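Local coordinates for capsule biosynthesis protein CapD proenzyme (Bacillus anthracis, PDB 3G9K), which cleaves the poly-gamma-D-glutamate capsule of the bacterium and links the fragments by an amide bond to meso-diaminopimelic acid in the peptidoglycan, at residues 34-37 with 38-42; 267-270 with 271-275. All coordinates share one frame; numbering follows the deposited sequence.

How the contacts relate
Contact 1 (34-37 with 38-42) and contact 2 (267-270 with 271-275) are both local. Contact 1 runs off the end of helix 28-39 into the turn that follows, close to the start of the modelled chain; contact 2 lies wholly within the first half of helix 264-284, in the last part of the modelled chain. Their centres lie 42 Å apart and their nearest atoms about 30 Å, so neither touches the other. Both belong to the piece of this gamma-glutamyltransferase-family enzyme that precedes the second polypeptide in the precursor, and each packs against that second chain: contact 1 through backbone carbonyls and apolar side chains, contact 2 through the Y267 hydroxyl and buried side chains.

Contact 1 of 2, residues 34-37 with 38-42; sequences GMKV and LKNGG
With chi1 of L38 at -72°, CG lies beside its own backbone N and the branched end is sent back along the helix, where L38 CG comes within 3.4 Å of G34 O. V37 turns the other way: chi1 of 169° sets CG1 beside its carbonyl carbon, and this methyl leans over the helix end until it meets G42 CA at 4.0 Å. The backbone of the last helical turn is held by ordinary i to i+4 bonds. The bond from K39 N to M35 O is short, at 2.7 Å, and nearly straight, with an N-H...O angle of 166°. L38 N reaches G34 O at 3.2 Å, and N40 N reaches K36 O in the same pattern.

N40 is the first residue to leave helical backbone angles, and there the helix closes in a Schellman motif. G42 N doubles back to V37 O at 2.8 Å, while inside this wider loop G41 N bonds L38 O at 2.9 Å. G41 is the C-prime residue, and its positive phi makes the reversal that carries the chain off the helix axis. Next in line, G42, which has no side chain, lets V37 CG1 lie close over its CA.

The side chain of N40 lies alongside that of K36, both heading the same way on the exposed flank. On the inner flank V37 packs on A47 and V50 of helix 44-58, and L38 on A47 and on V23 of strand 22-25. The other polypeptide of the enzyme also reaches this helix end: R9 of that chain hydrogen-bonds L38 O through NH1 and makes a weak bond to K39 O through NH2, while I6 of the same chain packs against L38.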
# COMPACT_ATOMS: atom_id res chain seq x y z
N GLY A 34 7.65 9.51 11.38
CA GLY A 34 7.20 8.32 12.08
C GLY A 34 8.10 7.91 13.24
O GLY A 34 7.61 7.58 14.34
N MSE A 35 9.41 7.95 12.97
CA MSE A 35 10.44 7.70 13.99
C MSE A 35 10.38 8.74 15.12
O MSE A 35 10.54 8.39 16.28
CB MSE A 35 11.84 7.71 13.37
CG MSE A 35 12.20 6.46 12.55
SE MSE A 35 12.11 4.80 13.54
CE MSE A 35 13.83 4.86 14.46
N LYS A 36 10.21 10.04 14.77
CA LYS A 36 10.02 11.13 15.76
C LYS A 36 8.87 10.86 16.76
O LYS A 36 9.06 11.00 17.98
CB LYS A 36 9.91 12.48 15.02
CG LYS A 36 9.93 13.79 15.87
CD LYS A 36 10.10 14.97 14.90
CE LYS A 36 9.98 16.34 15.50
NZ LYS A 36 10.65 17.35 14.57
N VAL A 37 7.71 10.43 16.28
CA VAL A 37 6.60 10.06 17.14
C VAL A 37 6.99 8.93 18.10
O VAL A 37 6.64 8.93 19.30
CB VAL A 37 5.35 9.64 16.30
CG1 VAL A 37 4.27 8.99 17.14
CG2 VAL A 37 4.80 10.85 15.55
N LEU A 38 7.68 7.94 17.56
CA LEU A 38 7.99 6.75 18.32
C LEU A 38 9.09 7.07 19.34
O LEU A 38 9.01 6.63 20.45
CB LEU A 38 8.43 5.60 17.39
CG LEU A 38 7.31 4.96 16.55
CD1 LEU A 38 7.87 4.13 15.35
CD2 LEU A 38 6.41 4.09 17.40
N LYS A 39 10.10 7.82 18.93
CA LYS A 39 11.18 8.25 19.82
C LYS A 39 10.62 8.95 21.07
O LYS A 39 11.11 8.75 22.18
CB LYS A 39 12.13 9.19 19.08
CG LYS A 39 13.38 9.63 19.89
CD LYS A 39 14.42 10.35 19.02
CE LYS A 39 15.69 10.73 19.83
NZ LYS A 39 16.74 9.66 19.85
N ASN A 40 9.58 9.75 20.87
CA ASN A 40 8.96 10.51 21.95
C ASN A 40 7.90 9.73 22.69
O ASN A 40 7.12 10.28 23.48
CB ASN A 40 8.40 11.80 21.38
CG ASN A 40 9.48 12.72 20.90
OD1 ASN A 40 9.38 13.33 19.83
ND2 ASN A 40 10.56 12.82 21.67
N GLY A 41 7.87 8.43 22.47
CA GLY A 41 7.03 7.57 23.27
C GLY A 41 5.70 7.17 22.67
O GLY A 41 4.96 6.43 23.29
N GLY A 42 5.42 7.62 21.45
CA GLY A 42 4.16 7.31 20.79
C GLY A 42 4.00 5.86 20.36
O GLY A 42 4.98 5.10 20.30

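Contact 2 of 2, residues 267-270 with 271-275; sequences YMSK and MEEIS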
# COMPACT_ATOMS: atom_id res chain seq x y z
N TYR A 267 10.75 -22.06 -12.41
CA TYR A 267 10.25 -21.25 -11.32
C TYR A 267 9.14 -20.35 -11.83
O TYR A 267 8.05 -20.32 -11.25
CB TYR A 267 11.37 -20.41 -10.68
CG TYR A 267 10.99 -19.80 -9.32
CD1 TYR A 267 10.80 -20.63 -8.21
CD2 TYR A 267 10.85 -18.42 -9.15
CE1 TYR A 267 10.46 -20.10 -6.96
CE2 TYR A 267 10.51 -17.87 -7.88
CZ TYR A 267 10.31 -18.72 -6.80
OH TYR A 267 9.98 -18.22 -5.54
N MSE A 268 9.40 -19.67 -12.94
CA MSE A 268 8.43 -18.74 -13.52
C MSE A 268 7.16 -19.44 -13.96
O MSE A 268 6.06 -18.99 -13.64
CB MSE A 268 9.04 -17.96 -14.69
CG MSE A 268 10.07 -16.93 -14.28
SE MSE A 268 10.87 -15.99 -15.77
CE MSE A 268 9.31 -15.10 -16.47
N SER A 269 7.35 -20.54 -14.63
CA SER A 269 6.19 -21.26 -15.13
C SER A 269 5.33 -21.78 -13.97
O SER A 269 4.11 -21.68 -14.03
CB SER A 269 6.62 -22.39 -16.08
OG SER A 269 5.48 -23.08 -16.53
N LYS A 270 5.96 -22.28 -12.93
CA LYS A 270 5.25 -22.82 -11.79
C LYS A 270 4.53 -21.72 -11.00
O LYS A 270 3.58 -21.95 -10.34
CB LYS A 270 6.20 -23.61 -10.89
CG LYS A 270 6.48 -25.05 -11.35
CD LYS A 270 7.38 -25.78 -10.40
CE LYS A 270 7.36 -27.30 -10.59
NZ LYS A 270 8.10 -28.05 -9.57
N MSE A 271 5.13 -20.49 -10.99
CA MSE A 271 4.52 -19.33 -10.35
C MSE A 271 3.32 -18.84 -11.16
O MSE A 271 2.30 -18.42 -10.59
CB MSE A 271 5.54 -18.20 -10.14
CG MSE A 271 6.39 -18.34 -8.89
SE MSE A 271 5.33 -18.47 -7.24
CE MSE A 271 6.79 -18.69 -5.99
N GLU A 272 3.41 -18.99 -12.51
CA GLU A 272 2.33 -18.56 -13.34
C GLU A 272 1.15 -19.42 -13.07
O GLU A 272 0.05 -18.98 -13.11
CB GLU A 272 2.68 -18.70 -14.81
CG GLU A 272 1.67 -18.14 -15.77
CD GLU A 272 0.49 -19.06 -16.07
OE1 GLU A 272 0.66 -20.27 -16.04
OE2 GLU A 272 -0.60 -18.55 -16.33
N GLU A 273 1.42 -20.68 -12.83
CA GLU A 273 0.35 -21.63 -12.61
C GLU A 273 -0.37 -21.32 -11.29
O GLU A 273 -1.59 -21.21 -11.26
CB GLU A 273 0.90 -23.07 -12.62
CG GLU A 273 1.49 -23.49 -13.99
CD GLU A 273 2.41 -24.72 -13.89
OE1 GLU A 273 2.13 -25.62 -13.08
OE2 GLU A 273 3.42 -24.78 -14.64
N ILE A 274 0.41 -21.12 -10.22
CA ILE A 274 -0.12 -20.82 -8.88
C ILE A 274 -0.95 -19.53 -8.86
O ILE A 274 -1.99 -19.47 -8.21
CB ILE A 274 1.03 -20.73 -7.82
CG1 ILE A 274 1.65 -22.11 -7.58
CG2 ILE A 274 0.51 -20.16 -6.49
CD1 ILE A 274 2.97 -22.10 -6.84
N SER A 275 -0.49 -18.51 -9.59
CA SER A 275 -1.19 -17.23 -9.62
C SER A 275 -2.50 -17.30 -10.41
O SER A 275 -3.48 -16.72 -10.00
CB SER A 275 -0.30 -16.11 -10.15
OG SER A 275 0.21 -16.40 -11.43
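Among the apolar contacts, Y267 and M271 carry the pairing, lying side by side one helical turn apart. M271, a selenomethionine, bends at chi2 (-57°) and runs up along the tyrosine, its CG over one ring face, offset toward the rim. M271 SE stands above the Y267 face, 5.5 Å from its centroid. M271 CE ends 3.6 Å from Y267 CZ. The phenolic oxygen is hydrogen-bonded to D91 of the other polypeptide, whose F109 also packs on M271.

Of the polar side chains, S269 and E273 meet each other. Chi1 of 180° swings S269 OG beside its carbonyl carbon, and from there it gives a weak bond to E273 OE2 at 3.3 Å. K133 of the other chain approaches both groups, again weakly. Two salt bridges lead away from the contact, K270 NZ to D260 and E272 to R276.

Backbone bonds tie the turns together: M271 N to Y267 O and E272 N to M268 O, both 2.9 Å, then E273 N to S269 O and, longer at 3.3 Å, I274 N to K270 O. This is a regular alpha-helix bearing an i to i+4 Met-aromatic contact, where M271 and I274 pack on A252 of helix 242-254 and on V257.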